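Local coordinates for universal stress protein (Pseudomonas aeruginosa UCBPP-PA14, PDB 7MQ5) that is of unknown function but belongs to the universal stress protein family, whose members are linked to survival under stress and in some cases bind ATP, at residues 8-13 and 90-95; 80-85 and 118-123; 136-141 and 231-236; 148-153 and 245-250; 173-178 and 219-224. All blocks are in the same frame, centred on the assembly; numbering follows the deposited sequence. Where two conformers were deposited one is given.

Interaction 1: 8-13 and 90-95; sequences RSILVV and CGLIIK
I10 and I94 meet in the tightly packed part of this contact. On the face of the sheet that carries I10, L92 and I94, the two isoleucines slant across one another, and I10 CG2 comes within 3.6 Å of I94 CD1. I10 CG2 stands anti to its own backbone N (chi1 of CG1 -60°), which turns this methyl toward the neighbouring strand, where it also reaches L92 CD2. Helix 22-34 covers this face through A23, A27 and I30. On the reverse face L11 and I93 lie side by side beneath I81 of helix 77-88.

The backbones hold both layers in place as parallel strands, inclined by only 22°. L11 N bonds to L92 O at 2.9 Å, I94 N to L11 O at 2.8 Å and V13 N to I94 O at 3.0 Å, so the amide and carbonyl of L11 both bond to the same neighbouring strand, at L92 and I94. These strands, 9-13 and 92-96, are adjacent in the strand order 67-72, 37-43, 9-13, 92-96, 123-126, the open alpha/beta arrangement expected of a universal stress protein fold. V13 leans toward K95, its CB 4.1 Å from K95 CG, while the K95 ammonium group runs on to a salt bridge with D112.

At the looser S9 end, G91 N donates to S9 O at 2.9 Å from a position tilted 25° out of the carbonyl plane. S9 and G91 are partly open to solvent, although C90 beside them is buried, its SG packed 3.8 Å from L11 CB.

Interaction 2: 80-85 and 118-123; sequences TIIAEQ and FAPCPV
I82 and Q85, one helical turn apart on helix 77-88, present their side chains to the chain that runs from F118 to C121. The apolar contacts belong to I82. Its CD1 lies 3.7 Å from F118 CB and 3.8 Å from A119 N, touching the chain just where it leaves helix 110-118 at A119. The phenyl ring of F118 leads away from this point, so the residue contributes its CB and not its aromatic surface. The other branch, I82 CG2, is anti to the backbone N and faces P120 CD at 4.2 Å. A287 of helix 277-287 packs against both I82 and P120.

This is plain packing of a helix on the connection that leads into the next strand of the alpha/beta fold. Helix 77-88 lies in the crossover between strands 67-72 and 92-96, and segment 118-123 carries the chain from helix 110-118 into strand 123-126, the last strand of the N-terminal half of the sheet.

Contacts between polar and apolar atoms centre on Q85. Its CG is anti to the backbone N (chi1 179°), and a bend at chi2 (-87°) lays the amide alongside P120, the two side chains sliding past each other in opposite directions. Q85 OE1 then sits 3.4 Å from P120 CG, with P120 CD slightly farther off, while NE2 is hydrogen-bonded to C90 O.

Sulfur completes the contact. C121 SG approaches the aliphatic part of the same glutamine, 3.8 Å from Q85 CG, while its remaining neighbours include I93 of the sheet.

Interaction 3: 136-141 and 231-236; sequences KILAAV and RTAQKL
The methyl CD2 of L138 lies over one face of the peptide that joins T232 to A233, 3.7 Å from A233 N. Backbone amides are the flat groups in this contact, as no touching side chain is aromatic. The carbonyl group of L236 is met at its oxygen, where K136 CD comes within 3.4 Å of L236 O.

The reach of L138 follows from its torsions: chi1 (180°) puts CG anti to the backbone N, and chi2 (61°) sends the two methyls to different partners. CD2 also rests against A233 CB at 3.8 Å, while CD1 meets L236 CD1 at 4.0 Å and lies near T232 CG2. L138 crosses both T232 and L236 at about a right angle, and its methyls touch these two residues one turn apart.

Helix 225-236 belongs to the beta-alpha-beta crossover that leaves edge strand 218-222 and re-enters the sheet at strand 240-244. On the way it passes over strand 136-141, running nearly antiparallel to it at 167° with 9.5 Å between the segment axes. A233 also touches T241 of strand 240-244.

Towards the helix's C-terminal end the contact becomes more polar and more open. K136 extends its chain past L236, crossing it at about a right angle. A water donates to L236 O at 2.7 Å and accepts a weak, 3.2 Å bond from K136 NZ, linking the lysine tip to the L236 carbonyl.

Interaction 4: 148-153 and 245-250; sequences GEHRSL and TVARTG
R248 and E149 meet at the surface, where the loop after strand 240-244 faces the first turn of helix 148-167. In ATP-binding universal stress proteins this loop region carries the glycine-rich phosphate-binding motif; whether it binds a nucleotide here is not established.

From CB the arginine runs extended to NE. CG passes E149 OE1 at 3.5 Å, and CD follows at a somewhat greater distance. NE donates to E149 OE1 at 3.2 Å, arriving on the syn side though out of the carboxylate plane, and has a longer, weak bond to OE2. At the tip, R248 NH1 reaches E149 OE2 at 2.9 Å from above that plane, 47° out of it. The guanidinium therefore grips side-on with two nitrogens, one to each oxygen, as a salt bridge. Both oxygens stay close to the guanidinium plane, yet the two flat groups are turned 39° apart, so the pairing is skewed. E149 was modelled in two conformers, and the geometry described is that of one.

Beside it, A247 CB packs obliquely against the imidazole of H150, 3.5 Å from CE1. A water lies 2.9 Å from H150 NE2 and accepts from A247 N at 3.0 Å, tying the ring to the loop backbone. One helical turn beyond E149, with CG anti to its backbone N (chi1 -174°), L153 brings CD2 to 3.4 Å from T245 O.

Interaction 5: 173-178 and 219-224; sequences HVISAH and HIEEGP
Parallel strand pairing joins V174, S176 and H178 to H219, E221 and G223 at the margin of the sheet, with 218-222 as its outermost strand within the chain. H219 N bonds to V174 O at 2.8 Å, S176 N to H219 O at 2.9 Å, and the alternation continues through E221 N to S176 O and H178 N to E221 O.

On the face bearing I175, A177, H219 and E221, I175 does most of the reaching. With CG1 anti to the backbone N (chi1 176°) and chi2 at 58°, its CD1 swings across the strand gap to 3.5 Å from E221 CG, meeting that side chain at about a right angle. The H219 ring turns an edge to the neighbouring strand, with CD2 3.4 Å from V174 O. A water lies 2.7 Å from H173 ND1 and 2.6 Å from H219 NE2, joining the two imidazoles.

Strands 136-141, 171-178 and 218-222 follow one another both in sequence and across the sheet, part of the alpha/beta fold of this family, and helix 225-236 covers the I175 and A177 face. On the other face S176 CB meets I220 CD1 at 3.7 Å, near Y200 of helix 193-211. S176 OG and H178 ND1 turn to V143 N and D142 OD1. Pairing ends where G223 N bonds to H178 O; G223 adopts backbone angles that call for glycine, just before P224 at the N-cap of helix 225-236.

How the interactions relate
From the N terminus, interaction 1 closes the first long loop by pairing strand 9-13 with 92-96. Interaction 2 opens inside that loop, on helix 77-88, and closes beyond it, so the two cross; they also touch, with centres 8 Å apart. Both are complete before interaction 3 opens at strand 136-141. Interaction 4 starts within the loop of interaction 3 and ends after it, a second crossing, and interaction 5 nests inside both. Interactions 3 and 5 touch through neighbouring strands 136-141 and 171-178. Interactions 1 and 5, about 30 Å apart between centres, lie on opposite sides of the chain's centre but share one continuous sheet.

Interaction 1: 8-13 and 90-95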
# COMPACT_ATOMS: atom_id res chain seq x y z
N ARG A 8 -4.97 11.18 -9.05
CA ARG A 8 -4.57 12.52 -9.56
C ARG A 8 -3.87 13.37 -8.49
O ARG A 8 -3.31 14.39 -8.88
CB ARG A 8 -5.76 13.21 -10.22
CG ARG A 8 -6.38 12.38 -11.34
CD ARG A 8 -5.36 11.71 -12.26
NE ARG A 8 -4.46 12.68 -12.86
CZ ARG A 8 -3.23 12.41 -13.30
NH1 ARG A 8 -2.72 11.20 -13.19
NH2 ARG A 8 -2.50 13.38 -13.83
N SER A 9 -3.93 12.98 -7.22
CA SER A 9 -3.11 13.71 -6.21
C SER A 9 -2.66 12.72 -5.15
O SER A 9 -3.41 11.78 -4.79
CB SER A 9 -3.78 14.94 -5.65
OG SER A 9 -4.86 14.61 -4.80
N ILE A 10 -1.42 12.92 -4.71
CA ILE A 10 -0.77 12.06 -3.70
C ILE A 10 -0.39 12.91 -2.50
O ILE A 10 0.25 13.97 -2.68
CB ILE A 10 0.48 11.41 -4.32
CG1 ILE A 10 0.12 10.56 -5.54
CG2 ILE A 10 1.25 10.63 -3.27
CD1 ILE A 10 1.32 10.04 -6.30
N LEU A 11 -0.81 12.47 -1.33
CA LEU A 11 -0.36 13.10 -0.07
C LEU A 11 0.99 12.48 0.32
O LEU A 11 1.06 11.24 0.50
CB LEU A 11 -1.41 12.89 1.02
CG LEU A 11 -1.07 13.54 2.36
CD1 LEU A 11 -0.98 15.05 2.23
CD2 LEU A 11 -2.11 13.14 3.40
N VAL A 12 2.02 13.32 0.43
CA VAL A 12 3.38 12.86 0.80
C VAL A 12 3.67 13.36 2.21
O VAL A 12 3.73 14.58 2.42
CB VAL A 12 4.42 13.37 -0.20
CG1 VAL A 12 5.78 12.76 0.09
CG2 VAL A 12 4.01 13.13 -1.64
N VAL A 13 3.82 12.44 3.15
CA VAL A 13 4.17 12.83 4.54
C VAL A 13 5.67 13.06 4.60
O VAL A 13 6.44 12.12 4.36
CB VAL A 13 3.70 11.76 5.53
CG1 VAL A 13 4.09 12.16 6.95
CG2 VAL A 13 2.21 11.54 5.42
N CYS A 90 -6.82 13.75 -1.82
CA CYS A 90 -5.77 12.85 -2.34
C CYS A 90 -6.27 11.40 -2.43
O CYS A 90 -7.06 10.97 -1.57
CB CYS A 90 -4.51 12.94 -1.48
SG CYS A 90 -3.83 14.62 -1.40
N GLY A 91 -5.79 10.68 -3.44
CA GLY A 91 -6.15 9.27 -3.69
C GLY A 91 -5.11 8.28 -3.21
O GLY A 91 -5.31 7.07 -3.37
N LEU A 92 -4.02 8.76 -2.63
CA LEU A 92 -2.94 7.90 -2.09
C LEU A 92 -2.24 8.70 -1.00
O LEU A 92 -2.04 9.90 -1.18
CB LEU A 92 -1.95 7.54 -3.20
CG LEU A 92 -0.69 6.77 -2.79
CD1 LEU A 92 -1.03 5.37 -2.27
CD2 LEU A 92 0.26 6.66 -3.97
N ILE A 93 -1.90 8.03 0.09
CA ILE A 93 -1.02 8.59 1.14
C ILE A 93 0.28 7.80 1.10
O ILE A 93 0.21 6.56 1.12
CB ILE A 93 -1.69 8.49 2.52
CG1 ILE A 93 -2.99 9.29 2.58
CG2 ILE A 93 -0.72 8.90 3.62
CD1 ILE A 93 -3.85 8.99 3.79
N ILE A 94 1.41 8.49 1.07
CA ILE A 94 2.74 7.84 1.15
C ILE A 94 3.39 8.29 2.45
O ILE A 94 3.54 9.52 2.68
CB ILE A 94 3.64 8.14 -0.06
CG1 ILE A 94 2.93 7.82 -1.38
CG2 ILE A 94 4.96 7.40 0.09
CD1 ILE A 94 3.79 8.10 -2.60
N LYS A 95 3.77 7.32 3.28
CA LYS A 95 4.46 7.63 4.55
C LYS A 95 5.58 6.62 4.77
O LYS A 95 5.37 5.41 4.56
CB LYS A 95 3.47 7.59 5.72
CG LYS A 95 4.14 7.97 7.02
CD LYS A 95 3.24 8.08 8.22
CE LYS A 95 4.04 8.38 9.48
NZ LYS A 95 4.96 7.27 9.84

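Interaction 2: 80-85 and 118-123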
# COMPACT_ATOMS: atom_id res chain seq x y z
N THR A 80 -3.97 14.17 11.70
CA THR A 80 -3.50 15.31 10.87
C THR A 80 -3.37 14.85 9.41
O THR A 80 -3.82 15.56 8.49
CB THR A 80 -2.18 15.86 11.41
OG1 THR A 80 -2.36 16.29 12.76
CG2 THR A 80 -1.67 17.01 10.58
N ILE A 81 -2.79 13.67 9.22
CA ILE A 81 -2.63 13.12 7.85
C ILE A 81 -4.00 12.89 7.20
O ILE A 81 -4.19 13.30 6.04
CB ILE A 81 -1.81 11.82 7.92
CG1 ILE A 81 -0.40 12.10 8.44
CG2 ILE A 81 -1.78 11.14 6.56
CD1 ILE A 81 0.38 10.88 8.82
N ILE A 82 -4.92 12.23 7.90
CA ILE A 82 -6.25 11.96 7.26
C ILE A 82 -6.99 13.28 7.02
O ILE A 82 -7.61 13.41 5.95
CB ILE A 82 -7.04 10.93 8.10
CG1 ILE A 82 -6.35 9.57 8.04
CG2 ILE A 82 -8.49 10.86 7.66
CD1 ILE A 82 -6.87 8.55 9.02
N ALA A 83 -6.91 14.24 7.94
CA ALA A 83 -7.60 15.53 7.69
C ALA A 83 -7.03 16.18 6.43
O ALA A 83 -7.79 16.81 5.67
CB ALA A 83 -7.49 16.44 8.89
N GLU A 84 -5.72 16.07 6.22
CA GLU A 84 -5.11 16.69 5.02
C GLU A 84 -5.56 15.95 3.76
O GLU A 84 -5.81 16.59 2.72
CB GLU A 84 -3.58 16.72 5.13
CG GLU A 84 -2.96 17.77 4.25
CD GLU A 84 -3.15 19.20 4.75
OE1 GLU A 84 -3.75 19.40 5.84
OE2 GLU A 84 -2.66 20.10 4.05
N GLN A 85 -5.61 14.62 3.82
CA GLN A 85 -6.11 13.81 2.68
C GLN A 85 -7.53 14.26 2.32
O GLN A 85 -7.85 14.36 1.12
CB GLN A 85 -6.04 12.33 3.05
CG GLN A 85 -6.55 11.41 1.96
CD GLN A 85 -8.04 11.16 2.00
OE1 GLN A 85 -8.67 11.21 3.06
NE2 GLN A 85 -8.61 10.84 0.85
N PHE A 118 -7.82 3.79 9.60
CA PHE A 118 -8.85 4.82 9.27
C PHE A 118 -8.68 5.50 7.92
O PHE A 118 -9.62 6.19 7.51
CB PHE A 118 -8.92 5.84 10.41
CG PHE A 118 -9.48 5.23 11.67
CD1 PHE A 118 -10.81 4.85 11.74
CD2 PHE A 118 -8.67 4.99 12.77
CE1 PHE A 118 -11.33 4.26 12.88
CE2 PHE A 118 -9.19 4.40 13.91
CZ PHE A 118 -10.51 4.04 13.97
N ALA A 119 -7.55 5.32 7.24
CA ALA A 119 -7.39 6.06 5.96
C ALA A 119 -8.42 5.60 4.95
O ALA A 119 -8.50 4.41 4.64
CB ALA A 119 -6.00 5.86 5.43
N PRO A 120 -9.19 6.53 4.34
CA PRO A 120 -10.20 6.15 3.35
C PRO A 120 -9.66 6.13 1.92
O PRO A 120 -10.34 6.53 0.99
CB PRO A 120 -11.26 7.23 3.56
CG PRO A 120 -10.45 8.46 3.89
CD PRO A 120 -9.28 7.96 4.70
N CYS A 121 -8.44 5.64 1.78
CA CYS A 121 -7.77 5.56 0.47
C CYS A 121 -6.59 4.62 0.61
O CYS A 121 -6.21 4.25 1.73
CB CYS A 121 -7.27 6.94 0.03
SG CYS A 121 -6.05 7.70 1.14
N PRO A 122 -5.96 4.21 -0.51
CA PRO A 122 -4.73 3.43 -0.47
C PRO A 122 -3.63 4.14 0.33
O PRO A 122 -3.51 5.37 0.27
CB PRO A 122 -4.35 3.33 -1.96
CG PRO A 122 -5.68 3.37 -2.69
CD PRO A 122 -6.49 4.35 -1.88
N VAL A 123 -2.89 3.36 1.10
CA VAL A 123 -1.73 3.88 1.86
C VAL A 123 -0.49 3.08 1.46
O VAL A 123 -0.53 1.84 1.54
CB VAL A 123 -1.93 3.79 3.38
CG1 VAL A 123 -0.69 4.29 4.10
CG2 VAL A 123 -3.16 4.56 3.83

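Interaction 3: 136-141 and 231-236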
# COMPACT_ATOMS: atom_id res chain seq x y z
N LYS A 136 11.25 -6.30 -7.95
CA LYS A 136 10.13 -7.25 -8.06
C LYS A 136 8.95 -6.74 -7.22
O LYS A 136 9.15 -6.35 -6.05
CB LYS A 136 10.57 -8.65 -7.63
CG LYS A 136 11.67 -9.22 -8.52
CD LYS A 136 11.99 -10.67 -8.24
CE LYS A 136 13.12 -11.18 -9.11
NZ LYS A 136 13.53 -12.55 -8.74
N ILE A 137 7.78 -6.73 -7.83
CA ILE A 137 6.51 -6.29 -7.19
C ILE A 137 5.69 -7.54 -6.91
O ILE A 137 5.48 -8.33 -7.84
CB ILE A 137 5.75 -5.33 -8.13
CG1 ILE A 137 6.66 -4.26 -8.75
CG2 ILE A 137 4.53 -4.73 -7.41
CD1 ILE A 137 7.44 -3.44 -7.75
N LEU A 138 5.23 -7.70 -5.67
CA LEU A 138 4.47 -8.89 -5.27
C LEU A 138 3.03 -8.51 -4.94
O LEU A 138 2.82 -7.62 -4.12
CB LEU A 138 5.13 -9.54 -4.06
CG LEU A 138 4.45 -10.79 -3.53
CD1 LEU A 138 4.42 -11.90 -4.57
CD2 LEU A 138 5.15 -11.24 -2.26
N ALA A 139 2.07 -9.16 -5.58
CA ALA A 139 0.63 -8.98 -5.28
C ALA A 139 0.16 -10.19 -4.45
O ALA A 139 0.44 -11.32 -4.86
CB ALA A 139 -0.16 -8.87 -6.55
N ALA A 140 -0.55 -9.96 -3.35
CA ALA A 140 -1.07 -11.05 -2.50
C ALA A 140 -2.58 -11.19 -2.72
O ALA A 140 -3.32 -10.23 -2.49
CB ALA A 140 -0.76 -10.79 -1.05
N VAL A 141 -3.02 -12.37 -3.16
CA VAL A 141 -4.46 -12.66 -3.37
C VAL A 141 -4.77 -14.05 -2.80
O VAL A 141 -3.87 -14.71 -2.21
CB VAL A 141 -4.78 -12.59 -4.87
CG1 VAL A 141 -4.48 -11.21 -5.45
CG2 VAL A 141 -4.04 -13.68 -5.64
N ARG A 231 7.12 -15.09 3.33
CA ARG A 231 8.18 -15.99 2.80
C ARG A 231 8.41 -15.70 1.32
O ARG A 231 9.57 -15.69 0.86
CB ARG A 231 7.80 -17.46 2.95
CG ARG A 231 7.87 -17.97 4.38
CD ARG A 231 7.35 -19.39 4.41
NE ARG A 231 7.21 -19.90 5.75
CZ ARG A 231 6.67 -21.10 6.02
NH1 ARG A 231 6.20 -21.83 5.03
NH2 ARG A 231 6.58 -21.53 7.26
N THR A 232 7.33 -15.52 0.57
CA THR A 232 7.50 -15.28 -0.88
C THR A 232 8.17 -13.92 -1.09
O THR A 232 9.04 -13.81 -1.95
CB THR A 232 6.16 -15.41 -1.59
OG1 THR A 232 5.64 -16.71 -1.31
CG2 THR A 232 6.28 -15.18 -3.07
N ALA A 233 7.77 -12.91 -0.32
CA ALA A 233 8.41 -11.59 -0.47
C ALA A 233 9.90 -11.70 -0.20
O ALA A 233 10.70 -11.11 -0.94
CB ALA A 233 7.77 -10.59 0.48
N GLN A 234 10.27 -12.46 0.82
CA GLN A 234 11.71 -12.58 1.18
C GLN A 234 12.46 -13.35 0.08
O GLN A 234 13.55 -12.92 -0.32
CB GLN A 234 11.85 -13.28 2.53
CG GLN A 234 13.29 -13.32 3.02
CD GLN A 234 13.83 -11.96 3.34
OE1 GLN A 234 14.84 -11.53 2.80
NE2 GLN A 234 13.11 -11.24 4.20
N LYS A 235 11.88 -14.44 -0.41
CA LYS A 235 12.56 -15.27 -1.44
C LYS A 235 12.76 -14.46 -2.72
O LYS A 235 13.83 -14.59 -3.35
CB LYS A 235 11.75 -16.55 -1.69
CG LYS A 235 12.34 -17.49 -2.74
CD LYS A 235 13.71 -18.03 -2.40
CE LYS A 235 14.28 -18.92 -3.48
NZ LYS A 235 15.57 -19.51 -3.06
N LEU A 236 11.79 -13.64 -3.09
CA LEU A 236 11.88 -12.79 -4.32
C LEU A 236 12.66 -11.50 -4.04
O LEU A 236 12.91 -10.75 -4.99
CB LEU A 236 10.47 -12.40 -4.77
CG LEU A 236 9.59 -13.53 -5.28
CD1 LEU A 236 8.17 -13.03 -5.55
CD2 LEU A 236 10.17 -14.17 -6.54
O HOH W 1 15.09 -10.72 -6.63

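Interaction 4: 148-153 and 245-250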
# COMPACT_ATOMS: atom_id res chain seq x y z
N GLY A 148 -18.23 -11.73 -5.17
CA GLY A 148 -18.17 -10.35 -5.68
C GLY A 148 -17.16 -9.48 -4.94
O GLY A 148 -16.42 -8.72 -5.60
N GLU A 149 -17.10 -9.62 -3.62
CA GLU A 149 -16.20 -8.78 -2.78
C GLU A 149 -14.73 -9.15 -3.03
O GLU A 149 -13.90 -8.23 -3.16
CB GLU A 149 -16.60 -8.93 -1.31
CG GLU A 149 -18.06 -8.57 -1.08
CD GLU A 149 -18.51 -8.43 0.36
OE1 GLU A 149 -17.65 -8.42 1.26
OE2 GLU A 149 -19.74 -8.32 0.57
N HIS A 150 -14.41 -10.45 -3.10
CA HIS A 150 -12.99 -10.83 -3.34
C HIS A 150 -12.62 -10.53 -4.80
O HIS A 150 -11.49 -10.09 -5.04
CB HIS A 150 -12.71 -12.27 -2.90
CG HIS A 150 -12.68 -12.43 -1.42
ND1 HIS A 150 -13.83 -12.59 -0.67
CD2 HIS A 150 -11.65 -12.44 -0.55
CE1 HIS A 150 -13.51 -12.70 0.60
NE2 HIS A 150 -12.18 -12.61 0.71
N ARG A 151 -13.54 -10.73 -5.75
CA ARG A 151 -13.21 -10.43 -7.17
C ARG A 151 -12.79 -8.96 -7.31
O ARG A 151 -11.77 -8.70 -7.95
CB ARG A 151 -14.38 -10.73 -8.12
CG ARG A 151 -14.65 -12.21 -8.35
CD ARG A 151 -15.52 -12.46 -9.57
NE ARG A 151 -16.77 -11.70 -9.57
CZ ARG A 151 -17.92 -12.10 -9.04
NH1 ARG A 151 -18.03 -13.28 -8.43
NH2 ARG A 151 -18.98 -11.31 -9.11
N SER A 152 -13.56 -8.06 -6.70
CA SER A 152 -13.28 -6.60 -6.76
C SER A 152 -11.94 -6.29 -6.09
O SER A 152 -11.13 -5.58 -6.70
CB SER A 152 -14.40 -5.83 -6.11
OG SER A 152 -14.08 -4.45 -6.01
N LEU A 153 -11.74 -6.80 -4.88
CA LEU A 153 -10.50 -6.52 -4.11
C LEU A 153 -9.29 -7.07 -4.90
O LEU A 153 -8.31 -6.34 -5.06
CB LEU A 153 -10.58 -7.17 -2.72
CG LEU A 153 -9.43 -6.84 -1.78
CD1 LEU A 153 -9.34 -5.35 -1.54
CD2 LEU A 153 -9.58 -7.57 -0.46
N THR A 245 -6.94 -5.54 2.82
CA THR A 245 -7.48 -5.86 4.16
C THR A 245 -8.64 -6.85 4.01
O THR A 245 -9.06 -7.15 2.87
CB THR A 245 -7.82 -4.56 4.89
OG1 THR A 245 -8.80 -3.86 4.11
CG2 THR A 245 -6.61 -3.69 5.12
N VAL A 246 -9.16 -7.34 5.12
CA VAL A 246 -10.19 -8.41 5.09
C VAL A 246 -11.47 -7.90 4.41
O VAL A 246 -11.83 -6.72 4.55
CB VAL A 246 -10.41 -8.97 6.51
CG1 VAL A 246 -10.89 -7.90 7.48
CG2 VAL A 246 -11.31 -10.19 6.54
N ALA A 247 -12.17 -8.78 3.69
CA ALA A 247 -13.35 -8.35 2.90
C ALA A 247 -14.46 -7.80 3.79
O ALA A 247 -15.16 -6.86 3.35
CB ALA A 247 -13.85 -9.50 2.06
N ARG A 248 -14.62 -8.36 4.99
CA ARG A 248 -15.65 -7.90 5.95
C ARG A 248 -14.98 -7.70 7.30
O ARG A 248 -14.12 -8.52 7.67
CB ARG A 248 -16.81 -8.89 6.03
CG ARG A 248 -17.55 -9.01 4.71
CD ARG A 248 -18.82 -9.82 4.81
NE ARG A 248 -19.54 -9.75 3.54
CZ ARG A 248 -20.71 -10.31 3.30
NH1 ARG A 248 -21.27 -10.17 2.11
NH2 ARG A 248 -21.33 -10.99 4.25
N THR A 249 -15.39 -6.66 8.02
CA THR A 249 -14.72 -6.35 9.30
C THR A 249 -14.95 -7.45 10.34
O THR A 249 -15.98 -8.16 10.29
CB THR A 249 -15.20 -5.02 9.89
OG1 THR A 249 -14.40 -4.72 11.04
CG2 THR A 249 -16.67 -5.04 10.25
N GLY A 250 -13.97 -7.60 11.22
CA GLY A 250 -14.12 -8.46 12.40
C GLY A 250 -14.84 -7.71 13.51
O GLY A 250 -15.25 -6.54 13.29
O HOH W 2 -16.25 -6.23 0.89
O HOH W 3 -10.97 -11.50 3.06

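Interaction 5: 173-178 and 219-224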
# COMPACT_ATOMS: atom_id res chain seq x y z
N HIS A 173 4.85 -10.37 -9.72
CA HIS A 173 4.73 -11.73 -9.15
C HIS A 173 3.46 -11.76 -8.30
O HIS A 173 3.07 -10.71 -7.76
CB HIS A 173 6.03 -12.06 -8.37
CG HIS A 173 7.28 -11.75 -9.15
ND1 HIS A 173 8.02 -12.71 -9.82
CD2 HIS A 173 7.87 -10.56 -9.43
CE1 HIS A 173 9.02 -12.14 -10.45
NE2 HIS A 173 8.95 -10.81 -10.23
N VAL A 174 2.86 -12.94 -8.17
CA VAL A 174 1.62 -13.09 -7.37
C VAL A 174 1.78 -14.25 -6.38
O VAL A 174 2.29 -15.30 -6.78
CB VAL A 174 0.41 -13.35 -8.28
CG1 VAL A 174 -0.87 -13.54 -7.48
CG2 VAL A 174 0.24 -12.24 -9.31
N ILE A 175 1.38 -14.04 -5.14
CA ILE A 175 1.33 -15.13 -4.12
C ILE A 175 -0.13 -15.36 -3.76
O ILE A 175 -0.85 -14.39 -3.41
CB ILE A 175 2.20 -14.84 -2.87
CG1 ILE A 175 2.07 -15.93 -1.79
CG2 ILE A 175 1.89 -13.48 -2.28
CD1 ILE A 175 2.44 -17.32 -2.23
N SER A 176 -0.56 -16.60 -3.93
CA SER A 176 -1.91 -17.04 -3.53
C SER A 176 -1.72 -18.04 -2.40
O SER A 176 -1.11 -19.10 -2.64
CB SER A 176 -2.68 -17.65 -4.66
OG SER A 176 -3.97 -18.05 -4.23
N ALA A 177 -2.15 -17.68 -1.20
CA ALA A 177 -2.02 -18.56 -0.03
C ALA A 177 -3.43 -18.99 0.36
O ALA A 177 -4.24 -18.13 0.75
CB ALA A 177 -1.30 -17.85 1.09
N HIS A 178 -3.69 -20.28 0.18
CA HIS A 178 -5.01 -20.90 0.46
C HIS A 178 -4.87 -21.79 1.69
O HIS A 178 -3.92 -22.57 1.78
CB HIS A 178 -5.48 -21.64 -0.79
CG HIS A 178 -6.88 -22.11 -0.73
ND1 HIS A 178 -7.95 -21.26 -0.93
CD2 HIS A 178 -7.41 -23.34 -0.52
CE1 HIS A 178 -9.07 -21.94 -0.83
NE2 HIS A 178 -8.77 -23.22 -0.58
N HIS A 219 2.66 -17.92 -7.69
CA HIS A 219 3.07 -18.80 -6.57
C HIS A 219 1.79 -19.30 -5.89
O HIS A 219 1.15 -18.50 -5.20
CB HIS A 219 3.97 -18.03 -5.59
CG HIS A 219 5.23 -17.50 -6.20
ND1 HIS A 219 6.46 -18.06 -5.93
CD2 HIS A 219 5.45 -16.48 -7.05
CE1 HIS A 219 7.39 -17.40 -6.60
NE2 HIS A 219 6.79 -16.43 -7.30
N ILE A 220 1.41 -20.54 -6.16
CA ILE A 220 0.19 -21.15 -5.55
C ILE A 220 0.69 -22.02 -4.40
O ILE A 220 1.33 -23.04 -4.67
CB ILE A 220 -0.61 -21.96 -6.59
CG1 ILE A 220 -0.97 -21.09 -7.80
CG2 ILE A 220 -1.83 -22.61 -5.96
CD1 ILE A 220 -1.79 -19.87 -7.46
N GLU A 221 0.41 -21.59 -3.17
CA GLU A 221 0.95 -22.23 -1.95
C GLU A 221 -0.19 -22.59 -1.00
O GLU A 221 -1.21 -21.87 -0.96
CB GLU A 221 1.90 -21.26 -1.25
CG GLU A 221 3.02 -20.72 -2.12
CD GLU A 221 4.20 -21.66 -2.34
OE1 GLU A 221 5.22 -21.18 -2.86
OE2 GLU A 221 4.09 -22.84 -1.97
N GLU A 222 -0.03 -23.71 -0.29
CA GLU A 222 -1.03 -24.12 0.72
C GLU A 222 -0.42 -23.87 2.10
O GLU A 222 0.76 -24.21 2.30
CB GLU A 222 -1.42 -25.58 0.51
CG GLU A 222 -2.43 -26.12 1.52
CD GLU A 222 -2.75 -27.59 1.34
OE1 GLU A 222 -2.68 -28.07 0.19
OE2 GLU A 222 -3.02 -28.26 2.35
N GLY A 223 -1.17 -23.24 2.99
CA GLY A 223 -0.68 -22.98 4.34
C GLY A 223 -1.16 -21.63 4.83
O GLY A 223 -1.94 -20.96 4.16
N PRO A 224 -0.67 -21.17 6.00
CA PRO A 224 -1.11 -19.90 6.58
C PRO A 224 -0.66 -18.69 5.74
O PRO A 224 0.52 -18.53 5.53
CB PRO A 224 -0.49 -19.90 7.99
CG PRO A 224 0.08 -21.30 8.20
CD PRO A 224 0.34 -21.86 6.82
O HOH W 4 7.94 -15.42 -9.46